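PDB 4HLN: starch synthase I from Hordeum vulgare, which belongs to the glycosyltransferases built from two Rossmann-like domains. Local coordinates for residues 436-444 with 587-595. Residues are numbered along the deposited sequence; the frame is centred on the assembly and turned at random.
Sequences VREDVPLIG and ISTFREHKP. With GLC (alpha-D-glucopyranose), chain B.
Pro441, just ahead of strand 442-446, packs among three side chains of helix 576-592. Its CG lies 3.8 Å from CD2 of Phe590 and 3.9 Å from CG2 of Ile587. Its CD sits over one face of the Arg591 guanidinium, toward the rim, 3.4 Å from NH1. The Arg591 chain bends at chi3 (93°), which lays this flat group across the proline, the two side chains meeting at about a right angle. Farther along the strand, CD1 of Ile443 approaches CD1 of Ile587 at 4.3 Å. Phe590, its CG anti to the backbone N (chi1 169°), reaches the turn before the strand, and its CE2 edge comes within 3.5 Å of Asp439 O, near the ring plane. Lys594 NZ lies over one face of this ring, offset toward its rim, and Trp597 meets it edge-to-face.

No hydrogen bond spans the two segments; the two arginines are held by other partners. Arg591 NH1 donates to Asp469 O, and Arg437 NH2 forms a salt bridge with Asp439 OD2 (2.6 Å) and another with Asp469. Glu438 OE2 and Lys594 NZ stay 4.2 Å apart, too far for a salt bridge.

Beyond the helix end, the His593 ring lies against GLC C2, with NE2 hydrogen-bonded to O6 (3.2 Å). The contact thus packs a helix, whose Thr589 joins His593 in a glycan pocket, against the entry to a central parallel strand of a Rossmann-like glycosyltransferase domain.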
loop_
_atom_site.group_PDB
_atom_site.type_symbol
_atom_site.label_atom_id
_atom_site.label_comp_id
_atom_site.label_asym_id
_atom_site.label_seq_id
_atom_site.Cartn_x
_atom_site.Cartn_y
_atom_site.Cartn_z
ATOM N N VAL A 436 -0.711 4.512 -37.332
ATOM C CA VAL A 436 -0.349 5.797 -36.758
ATOM C C VAL A 436 -1.470 6.816 -36.899
ATOM O O VAL A 436 -1.455 7.651 -37.797
ATOM C CB VAL A 436 0.937 6.344 -37.388
ATOM C CG1 VAL A 436 1.293 7.710 -36.782
ATOM C CG2 VAL A 436 2.073 5.348 -37.188
ATOM N N ARG A 437 -2.435 6.748 -35.993
ATOM C CA ARG A 437 -3.572 7.653 -36.023
ATOM C C ARG A 437 -3.641 8.476 -34.742
ATOM O O ARG A 437 -3.709 7.936 -33.628
ATOM C CB ARG A 437 -4.856 6.857 -36.202
ATOM C CG ARG A 437 -4.824 5.905 -37.369
ATOM C CD ARG A 437 -6.142 5.162 -37.460
ATOM N NE ARG A 437 -7.273 6.045 -37.175
ATOM C CZ ARG A 437 -8.422 5.636 -36.643
ATOM N NH1 ARG A 437 -8.597 4.356 -36.339
ATOM N NH2 ARG A 437 -9.395 6.507 -36.413
ATOM N N GLU A 438 -3.624 9.790 -34.903
ATOM C CA GLU A 438 -3.626 10.692 -33.761
ATOM C C GLU A 438 -4.977 10.654 -33.019
ATOM O O GLU A 438 -5.056 10.855 -31.811
ATOM C CB GLU A 438 -3.291 12.113 -34.245
ATOM C CG GLU A 438 -3.430 13.207 -33.187
ATOM C CD GLU A 438 -4.872 13.670 -32.993
ATOM O OE1 GLU A 438 -5.632 13.691 -33.992
ATOM O OE2 GLU A 438 -5.243 14.006 -31.841
ATOM N N ASP A 439 -6.033 10.361 -33.765
ATOM C CA ASP A 439 -7.403 10.573 -33.329
ATOM C C ASP A 439 -7.979 9.386 -32.560
ATOM O O ASP A 439 -8.929 9.532 -31.783
ATOM C CB ASP A 439 -8.266 10.861 -34.565
ATOM C CG ASP A 439 -7.881 9.990 -35.775
ATOM O OD1 ASP A 439 -6.940 10.350 -36.529
ATOM O OD2 ASP A 439 -8.530 8.944 -35.973
ATOM N N VAL A 440 -7.407 8.209 -32.794
ATOM C CA VAL A 440 -7.858 6.980 -32.154
ATOM C C VAL A 440 -7.409 6.954 -30.684
ATOM O O VAL A 440 -6.291 7.360 -30.367
ATOM C CB VAL A 440 -7.292 5.750 -32.905
ATOM C CG1 VAL A 440 -5.780 5.689 -32.748
ATOM C CG2 VAL A 440 -7.914 4.471 -32.405
ATOM N N PRO A 441 -8.292 6.498 -29.775
ATOM C CA PRO A 441 -7.949 6.340 -28.358
ATOM C C PRO A 441 -6.992 5.175 -28.155
ATOM O O PRO A 441 -7.295 4.049 -28.560
ATOM C CB PRO A 441 -9.293 5.997 -27.707
ATOM C CG PRO A 441 -10.327 6.414 -28.698
ATOM C CD PRO A 441 -9.708 6.191 -30.027
ATOM N N LEU A 442 -5.849 5.445 -27.537
ATOM C CA LEU A 442 -4.867 4.409 -27.268
ATOM C C LEU A 442 -4.829 4.104 -25.777
ATOM O O LEU A 442 -4.646 4.999 -24.949
ATOM C CB LEU A 442 -3.494 4.833 -27.774
ATOM C CG LEU A 442 -2.317 3.919 -27.422
ATOM C CD1 LEU A 442 -2.616 2.458 -27.708
ATOM C CD2 LEU A 442 -1.075 4.365 -28.174
ATOM N N ILE A 443 -5.011 2.833 -25.445
ATOM C CA ILE A 443 -5.184 2.411 -24.069
ATOM C C ILE A 443 -4.126 1.413 -23.655
ATOM O O ILE A 443 -3.804 0.486 -24.407
ATOM C CB ILE A 443 -6.538 1.755 -23.883
ATOM C CG1 ILE A 443 -7.637 2.778 -24.136
ATOM C CG2 ILE A 443 -6.664 1.197 -22.483
ATOM C CD1 ILE A 443 -8.972 2.158 -24.398
ATOM N N GLY A 444 -3.598 1.607 -22.446
ATOM C CA GLY A 444 -2.529 0.776 -21.926
ATOM C C GLY A 444 -2.904 0.017 -20.661
ATOM O O GLY A 444 -3.656 0.509 -19.804
ATOM N N ILE A 587 -13.591 7.324 -23.210
ATOM C CA ILE A 587 -13.359 7.395 -24.644
ATOM C C ILE A 587 -14.173 8.495 -25.314
ATOM O O ILE A 587 -13.657 9.231 -26.155
ATOM C CB ILE A 587 -13.671 6.059 -25.323
ATOM C CG1 ILE A 587 -12.605 5.028 -24.950
ATOM C CG2 ILE A 587 -13.711 6.236 -26.821
ATOM C CD1 ILE A 587 -12.784 3.691 -25.630
ATOM N N SER A 588 -15.444 8.601 -24.940
ATOM C CA SER A 588 -16.313 9.642 -25.472
ATOM C C SER A 588 -15.734 11.012 -25.173
ATOM O O SER A 588 -15.526 11.824 -26.071
ATOM C CB SER A 588 -17.704 9.531 -24.860
ATOM O OG SER A 588 -18.303 8.300 -25.222
ATOM N N THR A 589 -15.476 11.258 -23.897
ATOM C CA THR A 589 -14.845 12.491 -23.462
ATOM C C THR A 589 -13.581 12.806 -24.266
ATOM O O THR A 589 -13.311 13.962 -24.597
ATOM C CB THR A 589 -14.468 12.373 -21.997
ATOM O OG1 THR A 589 -15.589 11.850 -21.267
ATOM C CG2 THR A 589 -14.047 13.730 -21.433
ATOM N N PHE A 590 -12.810 11.771 -24.577
ATOM C CA PHE A 590 -11.560 11.942 -25.297
ATOM C C PHE A 590 -11.812 12.458 -26.706
ATOM O O PHE A 590 -11.103 13.346 -27.184
ATOM C CB PHE A 590 -10.776 10.628 -25.347
ATOM C CG PHE A 590 -9.600 10.657 -26.289
ATOM C CD1 PHE A 590 -8.450 11.379 -25.974
ATOM C CD2 PHE A 590 -9.640 9.969 -27.491
ATOM C CE1 PHE A 590 -7.366 11.413 -26.846
ATOM C CE2 PHE A 590 -8.562 9.999 -28.360
ATOM C CZ PHE A 590 -7.426 10.725 -28.039
ATOM N N ARG A 591 -12.827 11.907 -27.366
ATOM C CA ARG A 591 -13.139 12.298 -28.745
ATOM C C ARG A 591 -13.916 13.614 -28.852
ATOM O O ARG A 591 -13.541 14.508 -29.617
ATOM C CB ARG A 591 -13.917 11.190 -29.460
ATOM C CG ARG A 591 -13.434 9.803 -29.138
ATOM C CD ARG A 591 -13.989 8.791 -30.118
ATOM N NE ARG A 591 -13.082 8.573 -31.243
ATOM C CZ ARG A 591 -12.632 7.377 -31.614
ATOM N NH1 ARG A 591 -13.013 6.286 -30.943
ATOM N NH2 ARG A 591 -11.807 7.275 -32.657
ATOM N N GLU A 592 -14.987 13.727 -28.073
ATOM C CA GLU A 592 -15.944 14.813 -28.226
ATOM C C GLU A 592 -15.636 16.082 -27.430
ATOM O O GLU A 592 -16.022 17.173 -27.844
ATOM C CB GLU A 592 -17.345 14.303 -27.909
ATOM C CG GLU A 592 -17.783 13.177 -28.838
ATOM C CD GLU A 592 -18.641 12.137 -28.130
ATOM O OE1 GLU A 592 -18.654 10.963 -28.581
ATOM O OE2 GLU A 592 -19.296 12.497 -27.120
ATOM N N HIS A 593 -14.943 15.962 -26.303
ATOM C CA HIS A 593 -14.603 17.159 -25.529
ATOM C C HIS A 593 -13.123 17.250 -25.194
ATOM O O HIS A 593 -12.737 17.170 -24.027
ATOM C CB HIS A 593 -15.458 17.249 -24.264
ATOM C CG HIS A 593 -16.895 16.917 -24.501
ATOM N ND1 HIS A 593 -17.337 15.623 -24.678
ATOM C CD2 HIS A 593 -17.985 17.709 -24.632
ATOM C CE1 HIS A 593 -18.641 15.629 -24.886
ATOM N NE2 HIS A 593 -19.059 16.882 -24.863
ATOM N N LYS A 594 -12.304 17.428 -26.228
ATOM C CA LYS A 594 -10.864 17.597 -26.049
ATOM C C LYS A 594 -10.522 18.645 -24.981
ATOM O O LYS A 594 -9.644 18.413 -24.145
ATOM C CB LYS A 594 -10.179 17.952 -27.372
ATOM C CG LYS A 594 -10.415 16.951 -28.497
ATOM C CD LYS A 594 -9.552 15.694 -28.377
ATOM C CE LYS A 594 -9.649 14.850 -29.653
ATOM N NZ LYS A 594 -8.798 13.625 -29.639
ATOM N N PRO A 595 -11.208 19.805 -25.002
ATOM C CA PRO A 595 -10.911 20.824 -23.986
ATOM C C PRO A 595 -11.102 20.293 -22.564
ATOM O O PRO A 595 -10.316 20.636 -21.683
ATOM C CB PRO A 595 -11.919 21.940 -24.298
ATOM C CG PRO A 595 -12.980 21.287 -25.131
ATOM C CD PRO A 595 -12.263 20.249 -25.929
HETATM C C1 GLC B . -19.552 16.530 -21.160
HETATM C C2 GLC B . -18.418 17.554 -21.123
HETATM C C3 GLC B . -18.792 18.840 -20.383
HETATM C C4 GLC B . -20.103 19.450 -20.883
HETATM C C5 GLC B . -21.083 18.414 -21.462
HETATM C C6 GLC B . -21.769 19.052 -22.669
HETATM O O2 GLC B . -17.258 16.964 -20.587
HETATM O O3 GLC B . -17.775 19.790 -20.603
HETATM O O4 GLC B . -20.773 20.197 -19.860
HETATM O O5 GLC B . -20.567 17.163 -21.911
HETATM O O6 GLC B . -21.753 18.163 -23.767
#